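Local coordinates for putative glycosidase ph117-related (Bacteroides thetaiotaomicron, PDB 5A7V), which probably acts on beta-mannosides as a GH130 family enzyme built as a five-bladed beta-propeller, and binds mannose in its central pocket, at residues 304-309 with 344-349; 133-138 with 161-166; 56-61 with 122-127. One frame throughout, in Å; residues are numbered along the deposited sequence.

Contact 1 of 3, residues 304-309 with 344-349; sequences NVYAAG and DGTVFI. With MAN (alpha-D-mannopyranose), chain E.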
loop_
_atom_site.group_PDB
_atom_site.type_symbol
_atom_site.label_atom_id
_atom_site.label_comp_id
_atom_site.label_asym_id
_atom_site.label_seq_id
_atom_site.Cartn_x
_atom_site.Cartn_y
_atom_site.Cartn_z
ATOM N N ASN A 304 9.649 15.788 -4.834
ATOM C CA ASN A 304 9.392 14.948 -3.630
ATOM C C ASN A 304 7.965 14.451 -3.531
ATOM O O ASN A 304 7.632 13.805 -2.535
ATOM C CB ASN A 304 9.850 15.700 -2.359
ATOM C CG ASN A 304 11.357 15.859 -2.340
ATOM O OD1 ASN A 304 12.077 14.866 -2.416
ATOM N ND2 ASN A 304 11.845 17.084 -2.327
ATOM N N VAL A 305 7.133 14.684 -4.535
ATOM C CA VAL A 305 5.766 14.129 -4.499
ATOM C C VAL A 305 5.805 12.608 -4.664
ATOM O O VAL A 305 6.645 12.071 -5.372
ATOM C CB VAL A 305 4.872 14.794 -5.572
ATOM C CG1 VAL A 305 5.176 14.300 -6.969
ATOM C CG2 VAL A 305 3.391 14.691 -5.261
ATOM N N TYR A 306 4.816 11.944 -4.041
ATOM C CA TYR A 306 4.530 10.513 -4.338
ATOM C C TYR A 306 3.334 10.432 -5.280
ATOM O O TYR A 306 2.234 10.901 -4.953
ATOM C CB TYR A 306 4.240 9.698 -3.090
ATOM C CG TYR A 306 5.390 9.369 -2.212
ATOM C CD1 TYR A 306 6.089 10.337 -1.471
ATOM C CD2 TYR A 306 5.792 8.032 -2.043
ATOM C CE1 TYR A 306 7.116 9.993 -0.614
ATOM C CE2 TYR A 306 6.807 7.688 -1.189
ATOM C CZ TYR A 306 7.449 8.654 -0.441
ATOM O OH TYR A 306 8.451 8.321 0.451
ATOM N N ALA A 307 3.584 9.881 -6.465
ATOM C CA ALA A 307 2.562 9.644 -7.469
ATOM C C ALA A 307 2.653 8.177 -7.959
ATOM O O ALA A 307 3.738 7.598 -7.935
ATOM C CB ALA A 307 2.702 10.630 -8.632
ATOM N N ALA A 308 1.522 7.609 -8.392
ATOM C CA ALA A 308 1.427 6.143 -8.557
ATOM C C ALA A 308 1.718 5.714 -9.987
ATOM O O ALA A 308 1.244 6.329 -10.952
ATOM C CB ALA A 308 0.065 5.661 -8.115
ATOM N N GLY A 309 2.440 4.600 -10.090
ATOM C CA GLY A 309 2.767 3.938 -11.349
ATOM C C GLY A 309 2.271 2.499 -11.445
ATOM O O GLY A 309 1.661 1.981 -10.483
ATOM N N ASP A 344 5.046 17.598 0.911
ATOM C CA ASP A 344 5.219 17.572 -0.537
ATOM C C ASP A 344 4.125 16.790 -1.293
ATOM O O ASP A 344 4.140 16.782 -2.521
ATOM C CB ASP A 344 6.610 17.035 -0.885
ATOM C CG ASP A 344 7.741 17.926 -0.311
ATOM O OD1 ASP A 344 7.753 19.136 -0.612
ATOM O OD2 ASP A 344 8.631 17.424 0.450
ATOM N N GLY A 345 3.207 16.118 -0.556
ATOM C CA GLY A 345 2.076 15.467 -1.151
ATOM C C GLY A 345 2.242 13.987 -1.449
ATOM O O GLY A 345 3.306 13.562 -1.851
ATOM N N THR A 346 1.161 13.217 -1.260
ATOM C CA THR A 346 1.126 11.804 -1.712
ATOM C C THR A 346 -0.261 11.460 -2.168
ATOM O O THR A 346 -1.251 11.960 -1.585
ATOM C CB THR A 346 1.503 10.763 -0.609
ATOM O OG1 THR A 346 0.371 10.617 0.261
ATOM C CG2 THR A 346 2.746 11.091 0.173
ATOM N N VAL A 347 -0.334 10.494 -3.098
ATOM C CA VAL A 347 -1.471 9.576 -3.214
ATOM C C VAL A 347 -0.864 8.182 -3.061
ATOM O O VAL A 347 -0.422 7.557 -4.039
ATOM C CB VAL A 347 -2.305 9.752 -4.496
ATOM C CG1 VAL A 347 -3.114 11.040 -4.410
ATOM C CG2 VAL A 347 -1.462 9.748 -5.772
ATOM N N PHE A 348 -0.760 7.718 -1.815
ATOM C CA PHE A 348 0.024 6.514 -1.507
ATOM C C PHE A 348 -0.895 5.286 -1.612
ATOM O O PHE A 348 -1.682 5.012 -0.712
ATOM C CB PHE A 348 0.655 6.623 -0.127
ATOM C CG PHE A 348 1.722 5.609 0.126
ATOM C CD1 PHE A 348 3.022 5.779 -0.363
ATOM C CD2 PHE A 348 1.408 4.406 0.802
ATOM C CE1 PHE A 348 3.985 4.820 -0.182
ATOM C CE2 PHE A 348 2.387 3.469 0.995
ATOM C CZ PHE A 348 3.659 3.646 0.525
ATOM N N ILE A 349 -0.842 4.625 -2.770
ATOM C CA ILE A 349 -1.781 3.569 -3.075
ATOM C C ILE A 349 -1.424 2.288 -2.358
ATOM O O ILE A 349 -0.268 1.883 -2.314
ATOM C CB ILE A 349 -1.950 3.403 -4.592
ATOM C CG1 ILE A 349 -0.662 2.988 -5.307
ATOM C CG2 ILE A 349 -2.568 4.648 -5.219
ATOM C CD1 ILE A 349 -0.882 2.321 -6.651
HETATM C C1 MAN E . 7.401 5.974 2.982
HETATM C C2 MAN E . 6.097 5.152 2.886
HETATM C C3 MAN E . 4.919 5.629 3.757
HETATM C C4 MAN E . 4.777 7.161 3.715
HETATM C C5 MAN E . 5.851 7.839 2.845
HETATM C C6 MAN E . 5.805 9.381 2.941
HETATM O O1 MAN E . 8.269 5.842 1.730
HETATM O O2 MAN E . 6.461 3.817 3.263
HETATM O O3 MAN E . 5.063 5.266 5.117
HETATM O O4 MAN E . 3.463 7.421 3.265
HETATM O O5 MAN E . 7.146 7.355 3.322
HETATM O O6 MAN E . 6.089 9.784 4.287
#
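Tyr306 and Phe348 form part of the wall of the mannose pocket of this beta-propeller, where two neighbouring blades come together at a single parallel bridge between Tyr306 and Thr346, at the start of strand 306-314 and just ahead of strand 347-355. Two backbone bonds define it: Tyr306 N donates to Gly345 O at 3.1 Å, almost straight at 173°, and Val347 N donates to Tyr306 O at 3.2 Å. The side chains of Tyr306 and Phe348 point the same way and lie side by side. Tyr306 CD2 meets the edge of the Phe348 ring at 3.9 Å from CD1, with the ring planes 65° apart. Thr346 CG2 packs obliquely against the tyrosine, 3.8 Å from CD1. At the sugar the two rings have different tasks. The phenol reaches in with OH 2.8 Å from O1 of the mannose, whereas Phe348 offers a face, its CZ 3.7 Å from the sugar C2. That placement follows from chi1 of Phe348 (-166°), which turns CG away from the backbone N. Ala308 CB rests on Ile349 CD1 at 3.8 Å. Glu272, Asp367, Asp146, Glu231 and Asn78 hydrogen-bond the same mannose, as befits a carbohydrate site at the centre of a five-bladed beta-propeller.

Contact 2 of 3, residues 133-138 with 161-166; sequences DTQKKL and YTQWNR. With BMA (beta-D-mannopyranose), chain C; MAN (alpha-D-mannopyranose), chain D; SO4 (sulfate ion), chain I.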
loop_
_atom_site.group_PDB
_atom_site.type_symbol
_atom_site.label_atom_id
_atom_site.label_comp_id
_atom_site.label_asym_id
_atom_site.label_seq_id
_atom_site.Cartn_x
_atom_site.Cartn_y
_atom_site.Cartn_z
ATOM N N ASP A 133 3.586 -8.661 23.745
ATOM C CA ASP A 133 3.557 -9.818 22.892
ATOM C C ASP A 133 4.973 -10.116 22.371
ATOM O O ASP A 133 5.962 -9.467 22.778
ATOM C CB ASP A 133 2.471 -9.633 21.796
ATOM C CG ASP A 133 2.763 -8.497 20.809
ATOM O OD1 ASP A 133 3.946 -8.184 20.608
ATOM O OD2 ASP A 133 1.758 -7.995 20.266
ATOM N N THR A 134 5.076 -11.133 21.520
ATOM C CA THR A 134 6.354 -11.595 21.008
ATOM C C THR A 134 7.103 -10.504 20.207
ATOM O O THR A 134 8.307 -10.614 19.994
ATOM C CB THR A 134 6.155 -12.799 20.079
ATOM O OG1 THR A 134 5.224 -12.424 19.061
ATOM C CG2 THR A 134 5.694 -14.021 20.806
ATOM N N GLN A 135 6.373 -9.489 19.722
ATOM C CA GLN A 135 6.950 -8.458 18.827
ATOM C C GLN A 135 7.270 -7.156 19.546
ATOM O O GLN A 135 7.614 -6.173 18.850
ATOM C CB GLN A 135 6.008 -8.204 17.639
ATOM C CG GLN A 135 5.658 -9.475 16.885
ATOM C CD GLN A 135 6.877 -10.294 16.448
ATOM O OE1 GLN A 135 7.816 -9.793 15.814
ATOM N NE2 GLN A 135 6.872 -11.573 16.819
ATOM N N LYS A 136 7.220 -7.092 20.864
ATOM C CA LYS A 136 7.306 -5.807 21.536
ATOM C C LYS A 136 8.637 -5.105 21.287
ATOM O O LYS A 136 8.642 -3.869 21.144
ATOM C CB LYS A 136 6.991 -5.948 23.037
ATOM C CG LYS A 136 7.961 -6.730 23.849
ATOM C CD LYS A 136 7.602 -6.613 25.356
ATOM C CE LYS A 136 8.682 -7.150 26.264
ATOM N NZ LYS A 136 8.621 -6.540 27.637
ATOM N N LYS A 137 9.750 -5.812 21.156
ATOM C CA LYS A 137 11.038 -5.124 20.922
ATOM C C LYS A 137 11.113 -4.501 19.518
ATOM O O LYS A 137 11.884 -3.555 19.249
ATOM C CB LYS A 137 12.201 -6.069 21.095
ATOM C CG LYS A 137 12.404 -6.514 22.547
ATOM C CD LYS A 137 13.706 -7.273 22.715
ATOM C CE LYS A 137 13.914 -7.671 24.184
ATOM N NZ LYS A 137 15.130 -8.497 24.385
ATOM N N LEU A 138 10.281 -5.004 18.612
ATOM C CA LEU A 138 10.286 -4.559 17.216
ATOM C C LEU A 138 9.199 -3.516 16.892
ATOM O O LEU A 138 9.318 -2.836 15.860
ATOM C CB LEU A 138 10.107 -5.788 16.278
ATOM C CG LEU A 138 11.055 -6.948 16.562
ATOM C CD1 LEU A 138 10.820 -8.070 15.564
ATOM C CD2 LEU A 138 12.525 -6.544 16.513
ATOM N N TYR A 161 2.878 -5.630 6.902
ATOM C CA TYR A 161 2.920 -4.288 7.550
ATOM C C TYR A 161 4.328 -4.004 8.032
ATOM O O TYR A 161 5.204 -4.872 7.974
ATOM C CB TYR A 161 1.901 -4.246 8.700
ATOM C CG TYR A 161 2.280 -5.052 9.932
ATOM C CD1 TYR A 161 2.075 -6.459 9.968
ATOM C CD2 TYR A 161 2.768 -4.444 11.026
ATOM C CE1 TYR A 161 2.429 -7.200 11.051
ATOM C CE2 TYR A 161 3.143 -5.153 12.162
ATOM C CZ TYR A 161 2.947 -6.580 12.192
ATOM O OH TYR A 161 3.233 -7.294 13.356
ATOM N N THR A 162 4.570 -2.741 8.445
ATOM C CA THR A 162 5.848 -2.371 9.001
ATOM C C THR A 162 5.831 -2.340 10.532
ATOM O O THR A 162 4.947 -1.687 11.129
ATOM C CB THR A 162 6.246 -0.945 8.540
ATOM O OG1 THR A 162 6.058 -0.861 7.130
ATOM C CG2 THR A 162 7.692 -0.687 8.878
ATOM N N GLN A 163 6.803 -3.002 11.146
ATOM C CA GLN A 163 7.074 -2.863 12.565
ATOM C C GLN A 163 8.031 -1.690 12.742
ATOM O O GLN A 163 9.084 -1.680 12.104
ATOM C CB GLN A 163 7.718 -4.167 13.118
ATOM C CG GLN A 163 6.875 -5.390 12.897
ATOM C CD GLN A 163 7.580 -6.621 13.400
ATOM O OE1 GLN A 163 8.671 -6.981 12.919
ATOM N NE2 GLN A 163 6.961 -7.306 14.319
ATOM N N TRP A 164 7.713 -0.778 13.650
ATOM C CA TRP A 164 8.574 0.368 13.863
ATOM C C TRP A 164 8.874 0.556 15.345
ATOM O O TRP A 164 7.968 0.814 16.167
ATOM C CB TRP A 164 7.969 1.632 13.240
ATOM C CG TRP A 164 8.733 2.929 13.336
ATOM C CD1 TRP A 164 8.192 4.128 13.678
ATOM C CD2 TRP A 164 10.120 3.167 13.059
ATOM N NE1 TRP A 164 9.131 5.121 13.575
ATOM C CE2 TRP A 164 10.333 4.574 13.197
ATOM C CE3 TRP A 164 11.199 2.368 12.658
ATOM C CZ2 TRP A 164 11.573 5.183 12.969
ATOM C CZ3 TRP A 164 12.433 2.991 12.409
ATOM C CH2 TRP A 164 12.611 4.387 12.555
ATOM N N ASN A 165 10.163 0.475 15.681
ATOM C CA ASN A 165 10.658 0.663 17.058
ATOM C C ASN A 165 11.596 1.856 17.221
ATOM O O ASN A 165 12.356 1.940 18.180
ATOM C CB ASN A 165 11.356 -0.619 17.544
ATOM C CG ASN A 165 12.611 -0.936 16.764
ATOM O OD1 ASN A 165 12.974 -0.222 15.810
ATOM N ND2 ASN A 165 13.281 -2.006 17.144
ATOM N N ARG A 166 11.537 2.783 16.258
ATOM C CA ARG A 166 12.404 3.982 16.193
ATOM C C ARG A 166 13.858 3.667 15.877
ATOM O O ARG A 166 14.684 4.588 15.856
ATOM C CB ARG A 166 12.268 4.827 17.443
ATOM C CG ARG A 166 10.908 5.483 17.556
ATOM C CD ARG A 166 10.713 6.600 16.589
ATOM N NE ARG A 166 11.327 7.822 17.050
ATOM C CZ ARG A 166 10.805 8.607 18.005
ATOM N NH1 ARG A 166 9.644 8.278 18.647
ATOM N NH2 ARG A 166 11.446 9.709 18.341
HETATM C C1 BMA C . 9.299 6.939 7.354
HETATM C C2 BMA C . 7.810 7.033 7.003
HETATM C C3 BMA C . 7.002 6.993 8.280
HETATM C C4 BMA C . 7.375 5.772 9.098
HETATM C C5 BMA C . 8.895 5.609 9.216
HETATM C C6 BMA C . 9.298 4.309 9.885
HETATM O O1 BMA C . 10.200 7.020 6.261
HETATM O O2 BMA C . 7.412 5.917 6.195
HETATM O O3 BMA C . 5.544 7.039 8.041
HETATM O O4 BMA C . 6.791 5.939 10.400
HETATM O O5 BMA C . 9.569 5.660 7.937
HETATM O O6 BMA C . 8.806 3.153 9.200
HETATM C C1 MAN D . 9.378 6.818 7.460
HETATM C C2 MAN D . 8.054 6.859 6.823
HETATM C C3 MAN D . 7.086 6.917 7.984
HETATM C C4 MAN D . 7.275 5.817 9.020
HETATM C C5 MAN D . 8.735 5.663 9.407
HETATM C C6 MAN D . 9.037 4.317 10.030
HETATM O O1 MAN D . 9.835 7.978 8.043
HETATM O O2 MAN D . 7.745 5.678 6.093
HETATM O O3 MAN D . 5.714 6.849 7.570
HETATM O O4 MAN D . 6.524 6.132 10.207
HETATM O O5 MAN D . 9.591 5.748 8.284
HETATM O O6 MAN D . 8.709 3.218 9.173
HETATM S S SO4 I . 16.681 -3.369 16.778
HETATM O O1 SO4 I . 15.703 -2.758 15.868
HETATM O O2 SO4 I . 15.978 -4.001 17.932
HETATM O O3 SO4 I . 17.624 -2.312 17.245
HETATM O O4 SO4 I . 17.426 -4.471 16.120
#
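Gln163 and Gln135 meet through their amides in the tight part of this contact, between strand 161-164 and the short helix that starts at Lys136. Gln163 NE2 donates to Gln135 OE1 at 3.0 Å and 164°, the acceptor lying in the plane of the Gln163 amide; the two amide planes are only 20° apart. Leu138 closes over the other end of the amide, with CD1 3.6 Å from Gln163 OE1. Gln135 is itself braced, giving NE2 to Thr134 OG1 at 2.9 Å, while its backbone N bonds Asp133 OD1 in an Asx turn just before the helix. Toward solvent the contact thins: Lys136 and Lys137 direct their side chains away, and Lys137 contributes its carbonyl. Asn165 ND2 donates to Lys137 O at 3.0 Å and to O1 of a sulfate, probably from the crystallisation liquor, at 2.8 Å. Asn165 OD1 accepts from the backbone N atoms of His167 and Ile168. On the adjoining Trp164, one ring face covers C6 of a mannose modelled as both anomers. Gln163 NE2 gives its two protons to Gln135 OE1 and Glu139 OE2, which fixes the way round of the amide and leaves OE1 facing Leu138, buried and without a partner.

Contact 3 of 3, residues 56-61 with 122-127; sequences ENTKFY and REKTPV. With SO4 (sulfate ion), chain F.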
loop_
_atom_site.group_PDB
_atom_site.type_symbol
_atom_site.label_atom_id
_atom_site.label_comp_id
_atom_site.label_asym_id
_atom_site.label_seq_id
_atom_site.Cartn_x
_atom_site.Cartn_y
_atom_site.Cartn_z
ATOM N N GLU A 56 -10.962 13.269 17.068
ATOM C CA GLU A 56 -10.326 13.794 18.259
ATOM C C GLU A 56 -10.677 13.020 19.546
ATOM O O GLU A 56 -9.806 12.756 20.387
ATOM C CB GLU A 56 -10.705 15.291 18.395
ATOM C CG GLU A 56 -12.208 15.672 18.583
ATOM C CD GLU A 56 -13.278 14.961 17.692
ATOM O OE1 GLU A 56 -13.430 15.229 16.440
ATOM O OE2 GLU A 56 -13.995 14.132 18.279
ATOM N N ASN A 57 -11.951 12.649 19.680
ATOM C CA ASN A 57 -12.527 12.199 20.957
ATOM C C ASN A 57 -12.502 10.708 21.237
ATOM O O ASN A 57 -12.863 10.311 22.332
ATOM C CB ASN A 57 -14.000 12.675 21.040
ATOM C CG ASN A 57 -14.961 11.736 20.258
ATOM O OD1 ASN A 57 -15.371 10.659 20.771
ATOM N ND2 ASN A 57 -15.297 12.100 19.035
ATOM N N THR A 58 -12.129 9.915 20.234
ATOM C CA THR A 58 -12.160 8.474 20.420
ATOM C C THR A 58 -10.886 8.026 21.137
ATOM O O THR A 58 -9.759 8.231 20.669
ATOM C CB THR A 58 -12.286 7.737 19.083
ATOM O OG1 THR A 58 -11.466 8.391 18.128
ATOM C CG2 THR A 58 -13.717 7.783 18.558
ATOM N N LYS A 59 -11.044 7.394 22.271
ATOM C CA LYS A 59 -9.906 6.988 23.079
ATOM C C LYS A 59 -9.812 5.452 23.093
ATOM O O LYS A 59 -10.804 4.751 22.898
ATOM C CB LYS A 59 -10.086 7.522 24.515
ATOM C CG LYS A 59 -10.372 9.009 24.657
ATOM C CD LYS A 59 -9.198 9.825 24.185
ATOM C CE LYS A 59 -9.459 11.320 24.320
ATOM N NZ LYS A 59 -9.446 11.742 25.754
ATOM N N PHE A 60 -8.606 4.991 23.356
ATOM C CA PHE A 60 -8.225 3.583 23.431
ATOM C C PHE A 60 -7.372 3.407 24.654
ATOM O O PHE A 60 -6.421 4.165 24.826
ATOM C CB PHE A 60 -7.353 3.312 22.152
ATOM C CG PHE A 60 -6.613 2.029 22.135
ATOM C CD1 PHE A 60 -7.287 0.827 22.286
ATOM C CD2 PHE A 60 -5.220 1.989 21.906
ATOM C CE1 PHE A 60 -6.623 -0.375 22.180
ATOM C CE2 PHE A 60 -4.577 0.768 21.836
ATOM C CZ PHE A 60 -5.285 -0.410 21.999
ATOM N N TYR A 61 -7.628 2.363 25.468
ATOM C CA TYR A 61 -6.687 2.025 26.545
ATOM C C TYR A 61 -5.521 1.262 25.937
ATOM O O TYR A 61 -5.664 0.094 25.535
ATOM C CB TYR A 61 -7.373 1.198 27.644
ATOM C CG TYR A 61 -6.515 1.001 28.864
ATOM C CD1 TYR A 61 -5.667 -0.086 28.974
ATOM C CD2 TYR A 61 -6.565 1.900 29.914
ATOM C CE1 TYR A 61 -4.901 -0.296 30.100
ATOM C CE2 TYR A 61 -5.821 1.722 31.064
ATOM C CZ TYR A 61 -4.994 0.608 31.161
ATOM O OH TYR A 61 -4.264 0.458 32.317
ATOM N N ARG A 122 -17.085 3.103 11.232
ATOM C CA ARG A 122 -15.796 2.902 11.893
ATOM C C ARG A 122 -15.972 2.367 13.290
ATOM O O ARG A 122 -16.853 2.818 14.034
ATOM C CB ARG A 122 -15.020 4.216 11.959
ATOM C CG ARG A 122 -14.669 4.800 10.608
ATOM C CD ARG A 122 -14.383 6.273 10.632
ATOM N NE ARG A 122 -13.143 6.573 11.326
ATOM C CZ ARG A 122 -12.538 7.763 11.258
ATOM N NH1 ARG A 122 -13.070 8.728 10.553
ATOM N NH2 ARG A 122 -11.409 7.961 11.886
ATOM N N GLU A 123 -15.083 1.476 13.693
ATOM C CA GLU A 123 -15.012 1.099 15.095
ATOM C C GLU A 123 -14.276 2.180 15.904
ATOM O O GLU A 123 -13.403 2.883 15.385
ATOM C CB GLU A 123 -14.396 -0.291 15.276
ATOM C CG GLU A 123 -15.322 -1.364 14.710
ATOM C CD GLU A 123 -14.895 -2.793 14.953
ATOM O OE1 GLU A 123 -13.758 -3.044 15.389
ATOM O OE2 GLU A 123 -15.747 -3.694 14.683
ATOM N N LYS A 124 -14.636 2.304 17.170
ATOM C CA LYS A 124 -14.100 3.398 18.030
ATOM C C LYS A 124 -12.761 3.110 18.671
ATOM O O LYS A 124 -12.104 4.011 19.211
ATOM C CB LYS A 124 -15.119 3.797 19.094
ATOM C CG LYS A 124 -16.371 4.432 18.513
ATOM C CD LYS A 124 -17.480 4.567 19.572
ATOM C CE LYS A 124 -18.612 5.406 19.025
ATOM N NZ LYS A 124 -19.273 4.741 17.860
ATOM N N THR A 125 -12.296 1.875 18.543
ATOM C CA THR A 125 -10.980 1.475 19.046
ATOM C C THR A 125 -10.251 0.678 17.922
ATOM O O THR A 125 -10.916 0.060 17.058
ATOM C CB THR A 125 -11.066 0.623 20.310
ATOM O OG1 THR A 125 -11.827 -0.568 20.063
ATOM C CG2 THR A 125 -11.759 1.353 21.448
ATOM N N PRO A 126 -8.919 0.665 17.965
ATOM C CA PRO A 126 -8.155 -0.022 16.891
ATOM C C PRO A 126 -8.260 -1.551 17.029
ATOM O O PRO A 126 -8.578 -2.050 18.108
ATOM C CB PRO A 126 -6.721 0.502 17.109
ATOM C CG PRO A 126 -6.675 0.768 18.608
ATOM C CD PRO A 126 -8.020 1.342 18.924
ATOM N N VAL A 127 -7.944 -2.228 15.925
ATOM C CA VAL A 127 -7.972 -3.704 15.873
ATOM C C VAL A 127 -6.595 -4.309 15.872
ATOM O O VAL A 127 -6.459 -5.534 16.048
ATOM C CB VAL A 127 -8.750 -4.256 14.657
ATOM C CG1 VAL A 127 -10.196 -3.799 14.716
ATOM C CG2 VAL A 127 -8.110 -3.851 13.344
HETATM S S SO4 F . -15.304 10.722 9.064
HETATM O O1 SO4 F . -15.623 9.297 9.423
HETATM O O2 SO4 F . -13.921 10.790 8.534
HETATM O O3 SO4 F . -15.451 11.565 10.279
HETATM O O4 SO4 F . -16.245 11.202 8.009
HETATM O O HOH W 1 -13.122 5.158 21.620
#
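Phe60 and Pro126 supply the main apolar interaction, a CH-pi contact in which the proline lies over one face of the Phe60 phenyl ring. Pro126 CG stands 3.5 Å from the ring centroid and only 3° off its normal, which places it above the centre. Pro126 CD leans toward one side of the same ring, 3.5 Å from Phe60 CD1. In Phe60, chi1 (168°) puts CG anti to the backbone N and chi2 (56°) sets the turn of the ring whose face meets the proline. Thr125 CB approaches CD1 of that ring obliquely, at 4.3 Å. Trp71 touches Pro126 as well, and the Phe60 ring also meets that of Tyr129.

In the fold, the contact joins two pieces of the chain. Strand 60-62 pairs antiparallel with strand 67-69 in a small sheet that precedes the first propeller blade in the chain, while residues 123-127 form the loop leaving 121-122, the last and outermost strand of that blade. The small sheet is therefore fastened to the blade's exit at the rim of the propeller.

Polar links across the contact are indirect. A water donates to Lys59 O at 2.7 Å and to Lys124 O at 2.9 Å, joining two carbonyls that both lack protons to offer each other. Lys124 O accepts from Trp71 NE1 too; as a packing contact, Thr58 CB lies 3.7 Å from Lys124 O.

Charged groups make a second indirect link through Glu72: its OE2 is hydrogen-bonded to Thr58 OG1 and its OE1 forms a salt bridge with Arg122 NH2. The arginine chain bends at chi3, and its NH1 donates to a sulfate O1 at 2.8 Å, the ion lying at the edge of the guanidinium and probably coming from the crystallisation liquor.

Along the chain the contacts follow one another in the order 3, 2, 1 without interleaving. Contact 3 joins the small sheet before the propeller to the end of the blade beginning with strand 75-84. Residues 133-138 of contact 2 belong to the connection from that blade to the next, beginning with strand 143-151, against which they pack. Contact 1 joins two later blades. The centre of contact 1 lies about 26 Å from that of contact 2 and about 28 Å from that of contact 3; contacts 2 and 3 have centres about 21 Å apart. Contacts 1 and 2 each adjoin bound mannose, at separate positions of the central pocket, whereas contact 3 lies at the periphery.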